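Local coordinates for protein ADP-ribose pyrophosphatase MutT (Rickettsia felis, PDB 4KYX) that probably hydrolyses a diphosphate bond of nucleoside diphosphate derivatives as a magnesium-dependent Nudix pyrophosphatase, with oxidised guanine nucleotides such as 8-oxo-dGTP among its possible substrates, at residues 131-134 / 135-139; 124-127 / 128-131. All blocks are in the same frame, centred on the assembly; numbering follows the deposited sequence.

Contact 1: residues 131-134 / 135-139; sequences LPLK and RLIEK
Leu133 and Ile137 run side by side one turn apart on the short helix 131-137, and they make the close apolar pair of this stretch: Leu133 CD1 lies 4.0 Å from Ile137 CG1. With CG1 placed beside its own backbone N (chi1 -61°), Ile137 leans back over the preceding turn, so that CG1 also comes within 3.3 Å of Leu133 O. That same carbonyl takes the Ile137 N-H in a nearly straight bond of 2.8 Å (171° at the hydrogen). Leu136 CD2 reaches Leu133 CD1 from the neighbouring position at 4.3 Å. The solvent side is looser. Lys134 and Glu138 are also one turn apart and extend the same way, but NZ of Lys134 stops 4.0 Å from OE2 of Glu138, beyond a salt bridge. A water closes the gap, accepting from Lys134 NZ at 2.9 Å and donating to Glu138 OE2 at 2.8 Å, while the ammonium probably also bonds to Ser127 O. Farther round, Leu131 CD1 sits near the plane of the Arg135 guanidinium, at its edge. The helix then ends in a Schellman motif: Lys139, with positive phi, is the C-prime residue, its N bonded to Leu136 O and Lys140 N to Arg135 O. Pro132 and Leu136 press the buried face onto strands 75-84 and 89-99, Leu133 meets Pro44, and Ile137 touches Leu125 and Ile147, which places this helix against the mixed sheet of the Nudix domain.

Contact 2: residues 124-127 / 128-131; sequences NLPS and NLFL
An inverse gamma turn centred on Asn128 bends the loop that leads from strand 116-120 to helix 131-137. Leu129 N reaches back over it to Ser127 O at 3.1 Å, a weak bond bent to 138° at the hydrogen, and the turn leaves Asn128 N buried without a partner. Leu129 folds back over Pro126. Its CG is set beside its own backbone N (chi1 -60°), which puts CG and CD2 each 3.3 Å from Pro126 O, while CD2 comes within 4.3 Å of Pro126 CB. At the other methyl, Leu129 CD1 meets Leu125 CD1, also at 4.3 Å, and the two leucines and the proline thus form an apolar patch on one side of the bend. In the Nudix domain this patch lies against the three-stranded antiparallel sheet: Leu125 and Pro126 touch Phe120 and strand 28-34, and Leu129 lies against Tyr42. Asn128 has CG between its backbone N and carbonyl carbon (chi1 39°), swinging the amide back along the chain until OD1 stands 3.6 Å from Pro126 CB. ND2 of that amide bonds to Ser40 O; Asn128, through its carbonyl O, and Phe130 share backbone bonds with Tyr42 that hold the loop alongside strand 40-43. Phe130, at the N-cap position of helix 131-137, brings its ring against Phe84 with the two planes nearly parallel.

How the contacts relate
Contact 1 is partly buried, with Pro132, Leu133 and Leu136 in the interior; contact 2 is a surface contact with no fully buried residue. They share Leu131, where the loop 124-130 gives way to the helix. In contact 1 regular backbone bonds do most of the polar work, whereas contact 2 has one weak turn bond and further polar bonds to strand 40-43. The two meet again beyond the shared residue: Ile137 CD1 approaches Leu125 CD1 at 3.8 Å, and the Lys134 ammonium reaches back to the loop. Contact 1 faces the mixed sheet and contact 2 the three-stranded antiparallel sheet.

Contact 1: residues 131-134 / 135-139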
ATOM      1  N   LEU A 131     -14.602   1.300  -6.754  1.00 20.46           N
ATOM      2  CA  LEU A 131     -13.575   2.161  -7.359  1.00 20.35           C
ATOM      3  C   LEU A 131     -12.163   1.525  -7.383  1.00 19.21           C
ATOM      4  O   LEU A 131     -11.502   1.476  -8.397  1.00 18.76           O
ATOM      5  CB  LEU A 131     -13.550   3.518  -6.669  1.00 21.29           C
ATOM      6  CG  LEU A 131     -12.451   4.464  -7.110  1.00 22.45           C
ATOM      7  CD1 LEU A 131     -12.610   4.777  -8.602  1.00 23.31           C
ATOM      8  CD2 LEU A 131     -12.575   5.737  -6.276  1.00 23.39           C
ATOM      9  N   PRO A 132     -11.729   0.999  -6.256  1.00 18.71           N
ATOM     10  CA  PRO A 132     -10.363   0.463  -6.294  1.00 18.24           C
ATOM     11  C   PRO A 132     -10.187  -0.676  -7.280  1.00 17.84           C
ATOM     12  O   PRO A 132      -9.160  -0.771  -7.928  1.00 17.36           O
ATOM     13  CB  PRO A 132     -10.085   0.091  -4.841  1.00 18.09           C
ATOM     14  CG  PRO A 132     -11.121   0.801  -4.025  1.00 18.22           C
ATOM     15  CD  PRO A 132     -12.261   1.183  -4.901  1.00 18.70           C
ATOM     16  N   LEU A 133     -11.207  -1.539  -7.407  1.00 18.23           N
ATOM     17  CA  LEU A 133     -11.186  -2.644  -8.342  1.00 18.69           C
ATOM     18  C   LEU A 133     -11.243  -2.102  -9.775  1.00 19.28           C
ATOM     19  O   LEU A 133     -10.528  -2.589 -10.632  1.00 19.55           O
ATOM     20  CB  LEU A 133     -12.398  -3.579  -8.091  1.00 18.90           C
ATOM     21  CG  LEU A 133     -12.575  -4.750  -9.057  1.00 19.48           C
ATOM     22  CD1 LEU A 133     -11.317  -5.595  -9.119  1.00 19.60           C
ATOM     23  CD2 LEU A 133     -13.738  -5.628  -8.647  1.00 19.13           C
ATOM     24  N   LYS A 134     -12.114  -1.125 -10.025  1.00 20.21           N
ATOM     25  CA  LYS A 134     -12.175  -0.453 -11.318  1.00 21.71           C
ATOM     26  C   LYS A 134     -10.786   0.048 -11.720  1.00 22.23           C
ATOM     27  O   LYS A 134     -10.360  -0.165 -12.855  1.00 22.59           O
ATOM     28  CB  LYS A 134     -13.190   0.711 -11.290  1.00 22.82           C
ATOM     29  CG  LYS A 134     -13.503   1.368 -12.646  1.00 24.39           C
ATOM     30  CD  LYS A 134     -14.281   0.407 -13.556  1.00 25.39           C
ATOM     31  CE  LYS A 134     -14.954   1.035 -14.776  1.00 26.92           C
ATOM     32  NZ  LYS A 134     -15.681  -0.053 -15.476  1.00 27.16           N
ATOM     33  N   ARG A 135     -10.103   0.694 -10.782  1.00 22.26           N
ATOM     34  CA  ARG A 135      -8.759   1.195 -11.029  1.00 23.44           C
ATOM     35  C   ARG A 135      -7.788   0.092 -11.372  1.00 22.51           C
ATOM     36  O   ARG A 135      -6.951   0.222 -12.291  1.00 23.09           O
ATOM     37  CB  ARG A 135      -8.246   2.034  -9.836  1.00 24.72           C
ATOM     38  CG  ARG A 135      -8.966   3.369  -9.772  1.00 27.32           C
ATOM     39  CD  ARG A 135      -8.330   4.388  -8.874  1.00 30.68           C
ATOM     40  NE  ARG A 135      -8.310   5.614  -9.631  1.00 34.87           N
ATOM     41  CZ  ARG A 135      -7.250   6.311 -10.022  1.00 37.41           C
ATOM     42  NH1 ARG A 135      -7.454   7.373 -10.790  1.00 37.15           N
ATOM     43  NH2 ARG A 135      -6.000   6.005  -9.628  1.00 41.89           N
ATOM     44  N   LEU A 136      -7.871  -0.994 -10.613  1.00 21.83           N
ATOM     45  CA  LEU A 136      -7.066  -2.135 -10.905  1.00 21.67           C
ATOM     46  C   LEU A 136      -7.326  -2.688 -12.319  1.00 23.18           C
ATOM     47  O   LEU A 136      -6.403  -2.926 -13.113  1.00 23.59           O
ATOM     48  CB  LEU A 136      -7.306  -3.186  -9.848  1.00 21.21           C
ATOM     49  CG  LEU A 136      -6.624  -4.502 -10.162  1.00 21.71           C
ATOM     50  CD1 LEU A 136      -5.135  -4.263 -10.169  1.00 22.22           C
ATOM     51  CD2 LEU A 136      -6.973  -5.597  -9.187  1.00 21.45           C
ATOM     52  N   ILE A 137      -8.598  -2.916 -12.633  1.00 23.72           N
ATOM     53  CA  ILE A 137      -8.949  -3.461 -13.962  1.00 25.31           C
ATOM     54  C   ILE A 137      -8.485  -2.569 -15.141  1.00 27.02           C
ATOM     55  O   ILE A 137      -7.993  -3.067 -16.135  1.00 27.42           O
ATOM     56  CB  ILE A 137     -10.445  -3.792 -14.037  1.00 25.17           C
ATOM     57  CG1 ILE A 137     -10.768  -4.830 -12.999  1.00 24.87           C
ATOM     58  CG2 ILE A 137     -10.822  -4.251 -15.446  1.00 26.52           C
ATOM     59  CD1 ILE A 137      -9.917  -6.074 -13.063  1.00 25.12           C
ATOM     60  N   GLU A 138      -8.555  -1.256 -14.977  1.00 27.36           N
ATOM     61  CA  GLU A 138      -8.178  -0.337 -16.044  1.00 29.22           C
ATOM     62  C   GLU A 138      -6.736   0.087 -15.877  1.00 29.08           C
ATOM     63  O   GLU A 138      -6.280   1.050 -16.480  1.00 30.47           O
ATOM     64  CB  GLU A 138      -9.117   0.855 -16.044  1.00 30.28           C
ATOM     65  CG  GLU A 138     -10.601   0.448 -16.080  1.00 30.78           C
ATOM     66  CD  GLU A 138     -11.072  -0.165 -17.393  1.00 32.57           C
ATOM     67  OE1 GLU A 138     -10.305  -0.188 -18.373  1.00 34.94           O
ATOM     68  OE2 GLU A 138     -12.234  -0.635 -17.460  1.00 34.59           O
ATOM     69  N   LYS A 139      -6.012  -0.667 -15.059  1.00 28.37           N
ATOM     70  CA  LYS A 139      -4.598  -0.419 -14.751  1.00 29.07           C
ATOM     71  C   LYS A 139      -4.234   1.026 -14.336  1.00 28.16           C
ATOM     72  O   LYS A 139      -3.116   1.493 -14.617  1.00 28.63           O
ATOM     73  CB  LYS A 139      -3.739  -0.814 -15.945  1.00 32.15           C
ATOM     74  CG  LYS A 139      -3.981  -2.200 -16.505  1.00 34.25           C
ATOM     75  CD  LYS A 139      -2.864  -2.522 -17.500  1.00 37.81           C
ATOM     76  CE  LYS A 139      -3.260  -3.572 -18.519  1.00 39.89           C
ATOM     77  NZ  LYS A 139      -3.565  -4.856 -17.841  1.00 39.99           N
TER
HETATM   78  O   HOH W   1     -13.589  -2.108 -15.530  1.00 38.84           O

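Contact 2: residues 124-127 / 128-131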
ATOM      1  N   ASN A 124     -15.683 -10.876 -18.909  1.00 35.47           N
ATOM      2  CA  ASN A 124     -17.090 -10.623 -18.747  1.00 34.14           C
ATOM      3  C   ASN A 124     -17.382  -9.982 -17.395  1.00 30.68           C
ATOM      4  O   ASN A 124     -18.380 -10.308 -16.767  1.00 29.26           O
ATOM      5  CB  ASN A 124     -17.845 -11.952 -18.872  1.00 35.87           C
ATOM      6  CG  ASN A 124     -19.345 -11.786 -18.877  1.00 36.92           C
ATOM      7  OD1 ASN A 124     -19.874 -10.829 -19.408  1.00 39.08           O
ATOM      8  ND2 ASN A 124     -20.040 -12.750 -18.301  1.00 38.14           N
ATOM      9  N   LEU A 125     -16.509  -9.081 -16.930  1.00 29.28           N
ATOM     10  CA  LEU A 125     -16.744  -8.406 -15.661  1.00 27.43           C
ATOM     11  C   LEU A 125     -17.897  -7.412 -15.750  1.00 27.79           C
ATOM     12  O   LEU A 125     -18.177  -6.830 -16.811  1.00 28.40           O
ATOM     13  CB  LEU A 125     -15.488  -7.681 -15.146  1.00 26.82           C
ATOM     14  CG  LEU A 125     -14.309  -8.535 -14.722  1.00 26.57           C
ATOM     15  CD1 LEU A 125     -13.278  -7.662 -14.016  1.00 26.65           C
ATOM     16  CD2 LEU A 125     -14.761  -9.692 -13.844  1.00 26.16           C
ATOM     17  N   PRO A 126     -18.608  -7.230 -14.634  1.00 27.08           N
ATOM     18  CA  PRO A 126     -19.604  -6.164 -14.607  1.00 27.21           C
ATOM     19  C   PRO A 126     -18.965  -4.807 -14.752  1.00 26.95           C
ATOM     20  O   PRO A 126     -17.771  -4.658 -14.510  1.00 24.73           O
ATOM     21  CB  PRO A 126     -20.270  -6.317 -13.237  1.00 27.02           C
ATOM     22  CG  PRO A 126     -19.754  -7.571 -12.632  1.00 26.12           C
ATOM     23  CD  PRO A 126     -18.677  -8.147 -13.479  1.00 25.97           C
ATOM     24  N   SER A 127     -19.752  -3.821 -15.178  1.00 27.76           N
ATOM     25  CA  SER A 127     -19.255  -2.464 -15.386  1.00 28.15           C
ATOM     26  C   SER A 127     -19.109  -1.666 -14.137  1.00 26.96           C
ATOM     27  O   SER A 127     -18.205  -0.830 -14.031  1.00 28.25           O
ATOM     28  CB  SER A 127     -20.261  -1.659 -16.255  1.00 30.24           C
ATOM     29  OG  SER A 127     -19.774  -1.601 -17.559  1.00 33.13           O
ATOM     30  N   ASN A 128     -20.063  -1.879 -13.241  1.00 26.53           N
ATOM     31  CA  ASN A 128     -20.229  -1.141 -12.007  1.00 26.05           C
ATOM     32  C   ASN A 128     -19.346  -1.741 -10.885  1.00 23.72           C
ATOM     33  O   ASN A 128     -19.820  -2.370  -9.968  1.00 22.23           O
ATOM     34  CB  ASN A 128     -21.710  -1.197 -11.577  1.00 28.62           C
ATOM     35  CG  ASN A 128     -22.369  -2.567 -11.818  1.00 30.69           C
ATOM     36  OD1 ASN A 128     -22.141  -3.242 -12.849  1.00 33.58           O
ATOM     37  ND2 ASN A 128     -23.255  -2.950 -10.907  1.00 32.29           N
ATOM     38  N   LEU A 129     -18.056  -1.560 -11.020  1.00 22.60           N
ATOM     39  CA  LEU A 129     -17.115  -2.078 -10.062  1.00 21.29           C
ATOM     40  C   LEU A 129     -16.733  -1.041  -8.984  1.00 21.31           C
ATOM     41  O   LEU A 129     -16.546   0.138  -9.294  1.00 22.45           O
ATOM     42  CB  LEU A 129     -15.883  -2.490 -10.841  1.00 21.42           C
ATOM     43  CG  LEU A 129     -16.091  -3.557 -11.899  1.00 21.42           C
ATOM     44  CD1 LEU A 129     -14.737  -3.871 -12.485  1.00 21.82           C
ATOM     45  CD2 LEU A 129     -16.744  -4.826 -11.362  1.00 21.10           C
ATOM     46  N   PHE A 130     -16.567  -1.495  -7.752  1.00 21.28           N
ATOM     47  CA  PHE A 130     -16.053  -0.704  -6.627  1.00 21.72           C
ATOM     48  C   PHE A 130     -14.783   0.028  -7.135  1.00 20.75           C
ATOM     49  O   PHE A 130     -14.004  -0.562  -7.859  1.00 19.77           O
ATOM     50  CB  PHE A 130     -15.700  -1.702  -5.501  1.00 23.15           C
ATOM     51  CG  PHE A 130     -15.212  -1.094  -4.227  1.00 24.46           C
ATOM     52  CD1 PHE A 130     -15.864  -0.027  -3.641  1.00 27.58           C
ATOM     53  CD2 PHE A 130     -14.153  -1.668  -3.557  1.00 25.67           C
ATOM     54  CE1 PHE A 130     -15.399   0.524  -2.438  1.00 28.53           C
ATOM     55  CE2 PHE A 130     -13.690  -1.129  -2.368  1.00 26.82           C
ATOM     56  CZ  PHE A 130     -14.335  -0.038  -1.805  1.00 27.91           C
ATOM     57  N   LEU A 131     -14.602   1.300  -6.754  1.00 20.46           N
ATOM     58  CA  LEU A 131     -13.575   2.161  -7.359  1.00 20.35           C
ATOM     59  C   LEU A 131     -12.163   1.525  -7.383  1.00 19.21           C
ATOM     60  O   LEU A 131     -11.502   1.476  -8.397  1.00 18.76           O
ATOM     61  CB  LEU A 131     -13.550   3.518  -6.669  1.00 21.29           C
ATOM     62  CG  LEU A 131     -12.451   4.464  -7.110  1.00 22.45           C
ATOM     63  CD1 LEU A 131     -12.610   4.777  -8.602  1.00 23.31           C
ATOM     64  CD2 LEU A 131     -12.575   5.737  -6.276  1.00 23.39           C
TER